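Local structure of gene product PA4716 (Pseudomonas aeruginosa, 1U0K) at residues L237-G249 / P255-S267. The protein is of unverified function but belongs to the PhzF family and probably acts as an isomerase. Sequence-based numbering, arbitrary orientation.
Sequences LAARGEPFVLHQG and PSRLDVQVATDGS
The carbonyl oxygen of Ser256 is gripped by two donors: the backbone N of Gln248, 3.3 Å from Ser256 O and 29° out of the carbonyl plane, and water 3, which also meets His247 ND1. From here the antiparallel ladder runs on through reciprocal backbone bonds between Leu246 and Leu258, then Phe244 and Val260, the bond from Leu246 N to Leu258 O measuring 2.9 Å. Past Phe244, at the type II turn from Ala239 to Glu242, water 1 links the two segments, donating to Ala239 O and Glu242 O and accepting from Val262 N, and Gly241 N bonds to Val262 O at 2.8 Å.

On the buried face, Phe244 CG lies between the backbone N and the carbonyl carbon (chi1 64°), which brings one ring face over Val260 CG2, 3.5 Å from the ring centroid in a CH-pi contact. Ala238 CB covers the opposite face. Leu246 CG abuts the same methyl, Val260 CG2, at 3.9 Å. Val245, His247, Arg257 and Asp259 line the other face, where Arg257 forms a salt bridge with Glu15 and Asp259 bonds to Tyr119. The whole illustrates an antiparallel beta hairpin, one face buried against helix 222-234, within a PhzF-family fold.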
ATOM      1  N   LEU A 237     -18.295  13.382  27.482  1.00 27.61           N
ATOM      2  CA  LEU A 237     -18.918  13.321  26.166  1.00 27.34           C
ATOM      3  C   LEU A 237     -19.404  11.913  25.828  1.00 27.39           C
ATOM      4  O   LEU A 237     -20.088  11.726  24.831  1.00 27.00           O
ATOM      5  CB  LEU A 237     -17.928  13.805  25.108  1.00 27.49           C
ATOM      6  CG  LEU A 237     -17.525  15.277  25.234  1.00 27.64           C
ATOM      7  CD1 LEU A 237     -16.171  15.531  24.594  1.00 27.29           C
ATOM      8  CD2 LEU A 237     -18.584  16.175  24.618  1.00 28.44           C
ATOM      9  N   ALA A 238     -19.020  10.937  26.648  1.00 27.57           N
ATOM     10  CA  ALA A 238     -19.561   9.582  26.578  1.00 28.08           C
ATOM     11  C   ALA A 238     -19.632   8.963  27.978  1.00 28.49           C
ATOM     12  O   ALA A 238     -18.870   9.326  28.878  1.00 28.47           O
ATOM     13  CB  ALA A 238     -18.715   8.708  25.642  1.00 27.85           C
ATOM     14  N   ALA A 239     -20.546   8.012  28.152  1.00 29.56           N
ATOM     15  CA  ALA A 239     -20.775   7.387  29.452  1.00 30.32           C
ATOM     16  C   ALA A 239     -19.741   6.314  29.785  1.00 31.16           C
ATOM     17  O   ALA A 239     -19.367   5.510  28.923  1.00 31.14           O
ATOM     18  CB  ALA A 239     -22.176   6.791  29.496  1.00 30.49           C
ATOM     19  N   ARG A 240     -19.272   6.318  31.031  1.00 31.99           N
ATOM     20  CA  ARG A 240     -18.485   5.217  31.578  1.00 32.84           C
ATOM     21  C   ARG A 240     -19.351   3.978  31.691  1.00 32.98           C
ATOM     22  O   ARG A 240     -20.519   4.072  32.061  1.00 33.25           O
ATOM     23  CB  ARG A 240     -17.986   5.547  32.983  1.00 33.19           C
ATOM     24  CG  ARG A 240     -16.883   6.532  33.023  1.00 35.20           C
ATOM     25  CD  ARG A 240     -16.429   6.900  34.407  1.00 37.16           C
ATOM     26  NE  ARG A 240     -15.268   7.783  34.357  1.00 38.86           N
ATOM     27  CZ  ARG A 240     -14.029   7.402  34.062  1.00 39.98           C
ATOM     28  NH1 ARG A 240     -13.742   6.130  33.787  1.00 40.25           N
ATOM     29  NH2 ARG A 240     -13.058   8.305  34.049  1.00 40.94           N
ATOM     30  N   GLY A 241     -18.770   2.824  31.384  1.00 33.06           N
ATOM     31  CA  GLY A 241     -19.406   1.543  31.617  1.00 33.11           C
ATOM     32  C   GLY A 241     -20.474   1.166  30.609  1.00 33.29           C
ATOM     33  O   GLY A 241     -21.243   0.230  30.840  1.00 33.62           O
ATOM     34  N   GLU A 242     -20.534   1.885  29.493  1.00 33.18           N
ATOM     35  CA  GLU A 242     -21.510   1.596  28.447  1.00 33.03           C
ATOM     36  C   GLU A 242     -20.815   1.382  27.106  1.00 32.23           C
ATOM     37  O   GLU A 242     -19.816   2.043  26.809  1.00 31.87           O
ATOM     38  CB  GLU A 242     -22.534   2.731  28.347  1.00 33.49           C
ATOM     39  CG  GLU A 242     -23.042   3.194  29.707  1.00 35.64           C
ATOM     40  CD  GLU A 242     -24.424   3.810  29.645  1.00 38.25           C
ATOM     41  OE1 GLU A 242     -24.613   4.765  28.860  1.00 40.65           O
ATOM     42  OE2 GLU A 242     -25.318   3.341  30.385  1.00 41.11           O
ATOM     43  N   PRO A 243     -21.333   0.452  26.302  1.00 31.04           N
ATOM     44  CA  PRO A 243     -20.787   0.222  24.962  1.00 30.27           C
ATOM     45  C   PRO A 243     -21.168   1.347  24.019  1.00 29.09           C
ATOM     46  O   PRO A 243     -22.338   1.726  23.946  1.00 29.54           O
ATOM     47  CB  PRO A 243     -21.452  -1.093  24.524  1.00 30.25           C
ATOM     48  CG  PRO A 243     -22.713  -1.188  25.327  1.00 30.81           C
ATOM     49  CD  PRO A 243     -22.455  -0.456  26.605  1.00 31.13           C
ATOM     50  N   PHE A 244     -20.183   1.900  23.321  1.00 27.66           N
ATOM     51  CA  PHE A 244     -20.478   2.796  22.222  1.00 26.42           C
ATOM     52  C   PHE A 244     -19.536   2.546  21.061  1.00 26.11           C
ATOM     53  O   PHE A 244     -18.612   1.740  21.167  1.00 26.31           O
ATOM     54  CB  PHE A 244     -20.494   4.269  22.672  1.00 25.97           C
ATOM     55  CG  PHE A 244     -19.172   4.807  23.170  1.00 24.06           C
ATOM     56  CD1 PHE A 244     -18.419   5.666  22.374  1.00 22.57           C
ATOM     57  CD2 PHE A 244     -18.725   4.533  24.453  1.00 22.71           C
ATOM     58  CE1 PHE A 244     -17.228   6.206  22.841  1.00 21.13           C
ATOM     59  CE2 PHE A 244     -17.527   5.068  24.924  1.00 21.23           C
ATOM     60  CZ  PHE A 244     -16.782   5.908  24.112  1.00 21.27           C
ATOM     61  N   VAL A 245     -19.806   3.203  19.943  1.00 25.46           N
ATOM     62  CA  VAL A 245     -19.039   2.962  18.733  1.00 25.26           C
ATOM     63  C   VAL A 245     -18.368   4.232  18.221  1.00 24.30           C
ATOM     64  O   VAL A 245     -18.921   5.336  18.303  1.00 23.72           O
ATOM     65  CB  VAL A 245     -19.884   2.238  17.617  1.00 25.57           C
ATOM     66  CG1 VAL A 245     -21.058   1.463  18.210  1.00 26.45           C
ATOM     67  CG2 VAL A 245     -20.351   3.176  16.544  1.00 27.02           C
ATOM     68  N   LEU A 246     -17.145   4.056  17.736  1.00 23.21           N
ATOM     69  CA  LEU A 246     -16.439   5.073  16.980  1.00 22.60           C
ATOM     70  C   LEU A 246     -16.511   4.723  15.503  1.00 22.39           C
ATOM     71  O   LEU A 246     -16.631   3.549  15.125  1.00 21.99           O
ATOM     72  CB  LEU A 246     -14.980   5.158  17.415  1.00 22.57           C
ATOM     73  CG  LEU A 246     -14.703   5.415  18.888  1.00 23.39           C
ATOM     74  CD1 LEU A 246     -13.206   5.553  19.100  1.00 24.17           C
ATOM     75  CD2 LEU A 246     -15.448   6.664  19.388  1.00 24.00           C
ATOM     76  N   HIS A 247     -16.451   5.749  14.668  1.00 21.77           N
ATOM     77  CA  HIS A 247     -16.564   5.575  13.229  1.00 21.62           C
ATOM     78  C   HIS A 247     -15.281   6.044  12.579  1.00 21.37           C
ATOM     79  O   HIS A 247     -14.715   7.055  12.972  1.00 20.84           O
ATOM     80  CB  HIS A 247     -17.760   6.359  12.666  1.00 21.92           C
ATOM     81  CG  HIS A 247     -19.034   6.114  13.407  1.00 23.28           C
ATOM     82  ND1 HIS A 247     -19.778   4.965  13.252  1.00 24.76           N
ATOM     83  CD2 HIS A 247     -19.682   6.861  14.330  1.00 24.83           C
ATOM     84  CE1 HIS A 247     -20.835   5.018  14.043  1.00 25.83           C
ATOM     85  NE2 HIS A 247     -20.798   6.156  14.713  1.00 26.33           N
ATOM     86  N   GLN A 248     -14.826   5.292  11.587  1.00 20.93           N
ATOM     87  CA  GLN A 248     -13.647   5.666  10.812  1.00 20.86           C
ATOM     88  C   GLN A 248     -13.695   4.980   9.456  1.00 21.19           C
ATOM     89  O   GLN A 248     -14.234   3.883   9.331  1.00 21.10           O
ATOM     90  CB  GLN A 248     -12.364   5.270  11.547  1.00 20.85           C
ATOM     91  CG  GLN A 248     -11.124   6.056  11.113  1.00 19.72           C
ATOM     92  CD  GLN A 248      -9.868   5.636  11.859  1.00 19.58           C
ATOM     93  OE1 GLN A 248      -9.915   5.387  13.064  1.00 18.23           O
ATOM     94  NE2 GLN A 248      -8.740   5.549  11.144  1.00 18.85           N
ATOM     95  N   GLY A 249     -13.135   5.633   8.446  1.00 21.97           N
ATOM     96  CA  GLY A 249     -12.911   5.004   7.156  1.00 22.93           C
ATOM     97  C   GLY A 249     -13.846   5.391   6.026  1.00 23.95           C
ATOM     98  O   GLY A 249     -13.634   4.963   4.891  1.00 24.06           O
ATOM     99  N   PRO A 255     -16.283   2.472   5.345  1.00 25.08           N
ATOM    100  CA  PRO A 255     -16.837   2.863   6.642  1.00 24.71           C
ATOM    101  C   PRO A 255     -16.800   1.675   7.591  1.00 24.25           C
ATOM    102  O   PRO A 255     -17.169   0.560   7.215  1.00 24.53           O
ATOM    103  CB  PRO A 255     -18.274   3.277   6.308  1.00 24.86           C
ATOM    104  CG  PRO A 255     -18.586   2.576   5.037  1.00 24.99           C
ATOM    105  CD  PRO A 255     -17.290   2.566   4.277  1.00 24.86           C
ATOM    106  N   SER A 256     -16.323   1.924   8.800  1.00 23.80           N
ATOM    107  CA  SER A 256     -16.040   0.875   9.769  1.00 23.56           C
ATOM    108  C   SER A 256     -16.506   1.311  11.147  1.00 23.42           C
ATOM    109  O   SER A 256     -16.561   2.506  11.447  1.00 23.34           O
ATOM    110  CB  SER A 256     -14.541   0.577   9.818  1.00 23.52           C
ATOM    111  OG  SER A 256     -14.030   0.302   8.524  1.00 24.34           O
ATOM    112  N   ARG A 257     -16.825   0.325  11.974  1.00 23.02           N
ATOM    113  CA  ARG A 257     -17.296   0.548  13.332  1.00 23.14           C
ATOM    114  C   ARG A 257     -16.334  -0.102  14.311  1.00 22.17           C
ATOM    115  O   ARG A 257     -15.997  -1.279  14.176  1.00 22.15           O
ATOM    116  CB  ARG A 257     -18.688  -0.043  13.509  1.00 23.88           C
ATOM    117  CG  ARG A 257     -19.737   0.601  12.631  1.00 26.84           C
ATOM    118  CD  ARG A 257     -21.124   0.010  12.794  1.00 30.18           C
ATOM    119  NE  ARG A 257     -21.265  -1.263  12.085  1.00 33.69           N
ATOM    120  CZ  ARG A 257     -21.392  -1.397  10.762  1.00 36.12           C
ATOM    121  NH1 ARG A 257     -21.401  -0.335   9.959  1.00 37.10           N
ATOM    122  NH2 ARG A 257     -21.509  -2.610  10.230  1.00 37.20           N
ATOM    123  N   LEU A 258     -15.884   0.682  15.281  1.00 21.00           N
ATOM    124  CA  LEU A 258     -14.956   0.231  16.300  1.00 20.55           C
ATOM    125  C   LEU A 258     -15.708   0.293  17.626  1.00 20.93           C
ATOM    126  O   LEU A 258     -16.162   1.365  18.033  1.00 21.09           O
ATOM    127  CB  LEU A 258     -13.722   1.136  16.346  1.00 19.91           C
ATOM    128  CG  LEU A 258     -12.883   1.292  15.068  1.00 19.79           C
ATOM    129  CD1 LEU A 258     -13.460   2.333  14.106  1.00 19.91           C
ATOM    130  CD2 LEU A 258     -11.448   1.654  15.409  1.00 19.37           C
ATOM    131  N   ASP A 259     -15.872  -0.851  18.277  1.00 21.13           N
ATOM    132  CA  ASP A 259     -16.556  -0.923  19.567  1.00 21.20           C
ATOM    133  C   ASP A 259     -15.590  -0.544  20.673  1.00 21.31           C
ATOM    134  O   ASP A 259     -14.472  -1.037  20.722  1.00 20.08           O
ATOM    135  CB  ASP A 259     -17.104  -2.334  19.815  1.00 21.66           C
ATOM    136  CG  ASP A 259     -18.126  -2.750  18.783  1.00 22.61           C
ATOM    137  OD1 ASP A 259     -18.805  -1.860  18.228  1.00 25.62           O
ATOM    138  OD2 ASP A 259     -18.330  -3.937  18.448  1.00 24.36           O
ATOM    139  N   VAL A 260     -16.023   0.344  21.563  1.00 21.49           N
ATOM    140  CA  VAL A 260     -15.171   0.821  22.644  1.00 22.43           C
ATOM    141  C   VAL A 260     -15.948   0.892  23.955  1.00 23.41           C
ATOM    142  O   VAL A 260     -17.166   0.979  23.952  1.00 23.41           O
ATOM    143  CB  VAL A 260     -14.562   2.203  22.324  1.00 22.21           C
ATOM    144  CG1 VAL A 260     -13.592   2.098  21.149  1.00 21.99           C
ATOM    145  CG2 VAL A 260     -15.650   3.245  22.024  1.00 21.95           C
ATOM    146  N   GLN A 261     -15.220   0.838  25.062  1.00 25.18           N
ATOM    147  CA  GLN A 261     -15.809   1.010  26.390  1.00 26.52           C
ATOM    148  C   GLN A 261     -14.736   1.350  27.411  1.00 27.19           C
ATOM    149  O   GLN A 261     -13.620   0.837  27.349  1.00 27.04           O
ATOM    150  CB  GLN A 261     -16.563  -0.251  26.815  1.00 26.96           C
ATOM    151  CG  GLN A 261     -15.675  -1.465  26.995  1.00 29.26           C
ATOM    152  CD  GLN A 261     -16.462  -2.740  27.164  1.00 31.75           C
ATOM    153  OE1 GLN A 261     -16.980  -3.014  28.249  1.00 34.84           O
ATOM    154  NE2 GLN A 261     -16.549  -3.535  26.096  1.00 32.92           N
ATOM    155  N   VAL A 262     -15.073   2.240  28.341  1.00 27.87           N
ATOM    156  CA  VAL A 262     -14.186   2.594  29.440  1.00 28.72           C
ATOM    157  C   VAL A 262     -14.835   2.090  30.728  1.00 29.28           C
ATOM    158  O   VAL A 262     -15.997   2.380  30.988  1.00 29.48           O
ATOM    159  CB  VAL A 262     -13.969   4.123  29.516  1.00 28.80           C
ATOM    160  CG1 VAL A 262     -13.004   4.481  30.646  1.00 29.18           C
ATOM    161  CG2 VAL A 262     -13.465   4.660  28.175  1.00 29.32           C
ATOM    162  N   ALA A 263     -14.090   1.324  31.514  1.00 30.36           N
ATOM    163  CA  ALA A 263     -14.596   0.756  32.762  1.00 31.33           C
ATOM    164  C   ALA A 263     -14.476   1.775  33.896  1.00 32.26           C
ATOM    165  O   ALA A 263     -13.997   2.894  33.692  1.00 32.59           O
ATOM    166  CB  ALA A 263     -13.828  -0.508  33.108  1.00 31.30           C
ATOM    167  N   THR A 264     -14.901   1.377  35.094  1.00 33.23           N
ATOM    168  CA  THR A 264     -14.747   2.217  36.282  1.00 33.91           C
ATOM    169  C   THR A 264     -13.268   2.309  36.681  1.00 34.24           C
ATOM    170  O   THR A 264     -12.822   3.322  37.223  1.00 34.64           O
ATOM    171  CB  THR A 264     -15.596   1.668  37.454  1.00 33.99           C
ATOM    172  OG1 THR A 264     -16.953   1.471  37.027  1.00 34.03           O
ATOM    173  CG2 THR A 264     -15.715   2.694  38.577  1.00 34.08           C
ATOM    174  N   ASP A 265     -12.516   1.255  36.369  1.00 34.64           N
ATOM    175  CA  ASP A 265     -11.088   1.166  36.680  1.00 34.87           C
ATOM    176  C   ASP A 265     -10.288   2.187  35.870  1.00 34.39           C
ATOM    177  O   ASP A 265      -9.198   2.590  36.269  1.00 34.71           O
ATOM    178  CB  ASP A 265     -10.519  -0.236  36.361  1.00 35.36           C
ATOM    179  CG  ASP A 265     -11.555  -1.363  36.479  1.00 36.96           C
ATOM    180  OD1 ASP A 265     -11.247  -2.482  36.008  1.00 39.67           O
ATOM    181  OD2 ASP A 265     -12.687  -1.245  37.007  1.00 38.50           O
ATOM    182  N   GLY A 266     -10.826   2.579  34.718  1.00 33.52           N
ATOM    183  CA  GLY A 266     -10.118   3.410  33.761  1.00 32.82           C
ATOM    184  C   GLY A 266      -9.858   2.620  32.489  1.00 31.97           C
ATOM    185  O   GLY A 266      -9.702   3.202  31.414  1.00 32.13           O
ATOM    186  N   SER A 267      -9.848   1.294  32.619  1.00 30.78           N
ATOM    187  CA  SER A 267      -9.465   0.389  31.535  1.00 30.08           C
ATOM    188  C   SER A 267     -10.339   0.583  30.302  1.00 28.72           C
ATOM    189  O   SER A 267     -11.557   0.646  30.400  1.00 28.35           O
ATOM    190  CB  SER A 267      -9.566  -1.066  32.004  1.00 30.03           C
ATOM    191  OG  SER A 267      -8.660  -1.326  33.061  1.00 31.90           O
TER
HETATM  192  O   HOH W   1     -17.851   3.469  28.157  1.00 25.48           O
HETATM  193  O   HOH W   2     -20.099  -0.980  21.117  1.00 30.47           O
HETATM  194  O   HOH W   3     -18.959   3.672  10.697  1.00 32.87           O